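Local coordinates for aminopeptidase (Aneurinibacillus sp. AM-1, PDB 5IB9), which probably removes amino acids from the N-termini of peptides as a zinc-dependent metalloexopeptidase with a protease-associated domain, at residues Gly226-Ser231 and Asn239-Gly244. Sequence-based numbering, arbitrary orientation.
With ZN (zinc ion), chain C; ZN (zinc ion), chain B; BES (2-(3-amino-2-hydroxy-4-phenyl-butyrylamino)-4-methyl-pentanoic acid), chain H.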
ATOM      1  N   GLY A 226     -17.118  11.718   2.739  1.00  9.12           N
ATOM      2  CA  GLY A 226     -15.670  11.986   2.981  1.00  9.31           C
ATOM      3  C   GLY A 226     -15.292  13.474   2.730  1.00  9.82           C
ATOM      4  O   GLY A 226     -15.988  14.221   2.037  1.00  8.91           O
ATOM      5  N   SER A 227     -14.112  13.783   3.244  1.00  9.12           N
ATOM      6  CA  SER A 227     -13.407  15.078   3.034  1.00  6.85           C
ATOM      7  C   SER A 227     -11.994  14.788   3.398  1.00  9.47           C
ATOM      8  O   SER A 227     -11.659  13.699   3.877  1.00  9.06           O
ATOM      9  CB  SER A 227     -14.020  16.221   3.902  1.00  7.78           C
ATOM     10  OG  SER A 227     -14.070  15.737   5.271  1.00  9.52           O
ATOM     11  N   HIS A 228     -11.092  15.745   3.177  1.00  8.77           N
ATOM     12  CA  HIS A 228      -9.682  15.589   3.618  1.00  8.71           C
ATOM     13  C   HIS A 228      -9.275  16.689   4.587  1.00 11.03           C
ATOM     14  O   HIS A 228      -9.740  17.841   4.465  1.00  8.54           O
ATOM     15  CB  HIS A 228      -8.672  15.519   2.403  1.00  8.63           C
ATOM     16  CG  HIS A 228      -8.539  16.797   1.581  1.00  8.98           C
ATOM     17  ND1 HIS A 228      -7.515  17.724   1.831  1.00 11.28           N
ATOM     18  CD2 HIS A 228      -9.157  17.160   0.455  1.00 11.11           C
ATOM     19  CE1 HIS A 228      -7.620  18.681   0.875  1.00 10.35           C
ATOM     20  NE2 HIS A 228      -8.611  18.370   0.062  1.00 11.09           N
ATOM     21  N   HIS A 229      -8.460  16.288   5.550  1.00  9.28           N
ATOM     22  CA  HIS A 229      -8.082  17.233   6.627  1.00  8.92           C
ATOM     23  C   HIS A 229      -6.717  17.866   6.546  1.00 10.24           C
ATOM     24  O   HIS A 229      -6.438  18.675   7.386  1.00 11.13           O
ATOM     25  CB  HIS A 229      -8.310  16.581   8.031  1.00  9.97           C
ATOM     26  CG  HIS A 229      -7.665  15.231   8.200  1.00  8.00           C
ATOM     27  ND1 HIS A 229      -6.346  14.873   8.046  1.00 12.68           N
ATOM     28  CD2 HIS A 229      -8.341  14.094   8.506  1.00  7.42           C
ATOM     29  CE1 HIS A 229      -6.221  13.541   8.259  1.00  7.66           C
ATOM     30  NE2 HIS A 229      -7.437  13.090   8.575  1.00 13.20           N
ATOM     31  N   ASP A 230      -5.989  17.534   5.490  1.00 10.77           N
ATOM     32  CA  ASP A 230      -4.685  18.214   5.260  1.00  9.68           C
ATOM     33  C   ASP A 230      -4.860  19.352   4.248  1.00 10.99           C
ATOM     34  O   ASP A 230      -5.854  19.420   3.497  1.00 12.97           O
ATOM     35  CB  ASP A 230      -3.670  17.232   4.698  1.00  9.79           C
ATOM     36  CG  ASP A 230      -4.011  16.657   3.339  1.00 10.65           C
ATOM     37  OD1 ASP A 230      -5.185  16.228   3.070  1.00 10.87           O
ATOM     38  OD2 ASP A 230      -3.101  16.635   2.482  1.00 12.95           O
ATOM     39  N   SER A 231      -3.843  20.248   4.334  1.00 10.79           N
ATOM     40  CA  SER A 231      -3.814  21.336   3.316  1.00 12.99           C
ATOM     41  C   SER A 231      -2.410  21.450   2.777  1.00 13.41           C
ATOM     42  O   SER A 231      -1.516  20.786   3.244  1.00 14.55           O
ATOM     43  CB  SER A 231      -4.285  22.682   3.913  1.00 14.08           C
ATOM     44  OG  SER A 231      -3.316  23.146   4.849  1.00 16.26           O
ATOM     45  N   ASN A 239     -10.874  26.757   2.965  1.00 11.27           N
ATOM     46  CA  ASN A 239     -11.824  26.127   2.032  1.00 11.96           C
ATOM     47  C   ASN A 239     -11.332  24.777   1.552  1.00 11.75           C
ATOM     48  O   ASN A 239     -12.210  23.872   1.345  1.00 12.24           O
ATOM     49  CB  ASN A 239     -12.155  27.069   0.834  1.00 12.90           C
ATOM     50  CG  ASN A 239     -13.439  26.606   0.180  1.00 12.91           C
ATOM     51  OD1 ASN A 239     -14.415  26.300   0.878  1.00 12.76           O
ATOM     52  ND2 ASN A 239     -13.415  26.544  -1.139  1.00 12.58           N
ATOM     53  N   ASP A 240     -10.023  24.650   1.305  1.00 11.64           N
ATOM     54  CA  ASP A 240      -9.412  23.423   0.794  1.00 10.41           C
ATOM     55  C   ASP A 240      -8.657  22.803   1.965  1.00 11.80           C
ATOM     56  O   ASP A 240      -7.462  23.068   2.087  1.00 12.48           O
ATOM     57  CB  ASP A 240      -8.414  23.697  -0.424  1.00 11.39           C
ATOM     58  CG  ASP A 240      -7.957  22.482  -1.131  1.00 11.11           C
ATOM     59  OD1 ASP A 240      -8.622  21.348  -0.700  1.00 11.86           O
ATOM     60  OD2 ASP A 240      -6.980  22.281  -1.986  1.00 14.30           O
ATOM     61  N   ASP A 241      -9.204  21.937   2.861  1.00 10.82           N
ATOM     62  CA  ASP A 241     -10.550  21.421   2.750  1.00  9.18           C
ATOM     63  C   ASP A 241     -11.135  21.408   4.134  1.00 10.61           C
ATOM     64  O   ASP A 241     -11.944  20.528   4.462  1.00 10.99           O
ATOM     65  CB  ASP A 241     -10.596  20.027   2.104  1.00 10.06           C
ATOM     66  CG  ASP A 241     -12.035  19.635   1.798  1.00 10.43           C
ATOM     67  OD1 ASP A 241     -12.970  20.449   1.654  1.00  9.91           O
ATOM     68  OD2 ASP A 241     -12.248  18.326   1.707  1.00  9.60           O
ATOM     69  N   ALA A 242     -10.852  22.461   4.964  1.00 10.30           N
ATOM     70  CA  ALA A 242     -11.665  22.545   6.193  1.00  9.20           C
ATOM     71  C   ALA A 242     -13.143  22.652   5.988  1.00  9.69           C
ATOM     72  O   ALA A 242     -13.930  22.132   6.813  1.00 10.62           O
ATOM     73  CB  ALA A 242     -11.153  23.664   7.173  1.00 10.75           C
ATOM     74  N   SER A 243     -13.571  23.286   4.893  1.00  9.92           N
ATOM     75  CA  SER A 243     -14.942  23.361   4.562  1.00 10.49           C
ATOM     76  C   SER A 243     -15.583  21.981   4.494  1.00  9.69           C
ATOM     77  O   SER A 243     -16.623  21.762   5.091  1.00  9.74           O
ATOM     78  CB  SER A 243     -15.134  24.132   3.225  1.00 11.56           C
ATOM     79  OG  SER A 243     -14.642  23.389   2.130  1.00 11.16           O
ATOM     80  N   GLY A 244     -14.961  21.088   3.741  1.00 10.33           N
ATOM     81  CA  GLY A 244     -15.530  19.751   3.624  1.00 10.52           C
ATOM     82  C   GLY A 244     -15.514  18.981   4.950  1.00  9.91           C
ATOM     83  O   GLY A 244     -16.407  18.242   5.192  1.00  9.15           O
TER
HETATM   84 ZN    ZN C1002      -9.057  19.560  -1.518  1.00 13.08          ZN
HETATM   85 ZN    ZN B1001      -5.993  20.958  -2.587  1.00 15.26          ZN
HETATM   86  N2  BES H1007      -9.549  20.236  -3.946  1.00 29.66           N
HETATM   87  C1  BES H1007      -8.407  19.890  -4.792  1.00 27.97           C
HETATM   88  C6  BES H1007      -8.940  19.348  -6.115  1.00 33.25           C
HETATM   89  C7  BES H1007      -9.622  20.318  -7.075  1.00 35.98           C
HETATM   90  C8  BES H1007      -9.173  21.646  -7.277  1.00 34.28           C
HETATM   91  C12 BES H1007     -10.726  19.838  -7.814  1.00 37.64           C
HETATM   92  C9  BES H1007      -9.834  22.470  -8.213  1.00 36.77           C
HETATM   93  C11 BES H1007     -11.396  20.672  -8.753  1.00 37.15           C
HETATM   94  C10 BES H1007     -10.944  21.988  -8.937  1.00 38.14           C
HETATM   95  C2  BES H1007      -7.522  18.860  -4.080  1.00 30.12           C
HETATM   96  O2  BES H1007      -7.427  19.430  -2.776  1.00 16.18           O
HETATM   97  C3  BES H1007      -6.204  18.918  -4.774  1.00 31.36           C
HETATM   98  O3  BES H1007      -5.556  19.954  -4.684  1.00 33.29           O
HETATM   99  N1  BES H1007      -5.869  17.907  -5.500  1.00 31.73           N
HETATM  100  C4  BES H1007      -4.620  17.959  -6.266  1.00 32.45           C
HETATM  101  C13 BES H1007      -4.582  16.612  -6.965  1.00 32.18           C
HETATM  102  C14 BES H1007      -4.493  15.409  -6.019  1.00 36.21           C
HETATM  103  C15 BES H1007      -4.336  14.213  -6.948  1.00 33.67           C
HETATM  104  C16 BES H1007      -3.384  15.494  -4.969  1.00 31.23           C
HETATM  105  C5  BES H1007      -4.643  18.979  -7.398  1.00 38.43           C
HETATM  106  O1  BES H1007      -3.544  19.348  -7.905  1.00 42.14           O
HETATM  107  O4  BES H1007      -5.705  19.447  -7.849  1.00 34.51           O
HETATM  108  O   HOH W   1      -8.228  20.040   4.741  1.00 11.23           O
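His228 and Asp240 meet at one zinc ion: NE2 of His228 and OD1 of Asp240 each bind it at 2.0 Å. The carboxylate stands almost square to the imidazole, their planes 85° apart, with OD1 at the ring's edge. With CG of Asp240 anti to its backbone N (chi1 -170°), the carboxylate reaches over to bridge the metals, OD2 taking the second zinc at 1.8 Å. The inhibitor's hydroxyl O2 binds both ions as well.

Asp241 works from another side. Its CB lies over one face of the His228 ring, 3.4 Å from the centroid, a CH-pi contact, and its OD2 takes the backbone N-H of His228 in a nearly straight bond (N to OD2, 3.2 Å), met on the anti side, 25° out of the carboxylate plane. OD1 accepts from Gly244 N, which comes from above that plane, an Asx motif, so the carboxylate ties the end of strand 222-228 to the helix at Gly244. Replacing Asp241 with alanine would remove the carboxylate and would probably leave the N-H groups of His228 and Gly244 without this acceptor.

ND1, the other ring nitrogen, makes weak bonds to Asp230 O and OD1, which help fix the imidazole's rotation; Asp230 OD2 accepts from Glu273 N, positioning this carboxylate. The peptide between Asp240 and Asp241 is cis, and a water joins Asp241 N to the carbonyls of His228 and Asp230. Asp301 also binds the first zinc, Glu273 and His371 the second; an aspartate-bridged pair at the C-terminal end of a central strand is the co-catalytic dizinc site typical of M28 aminopeptidases.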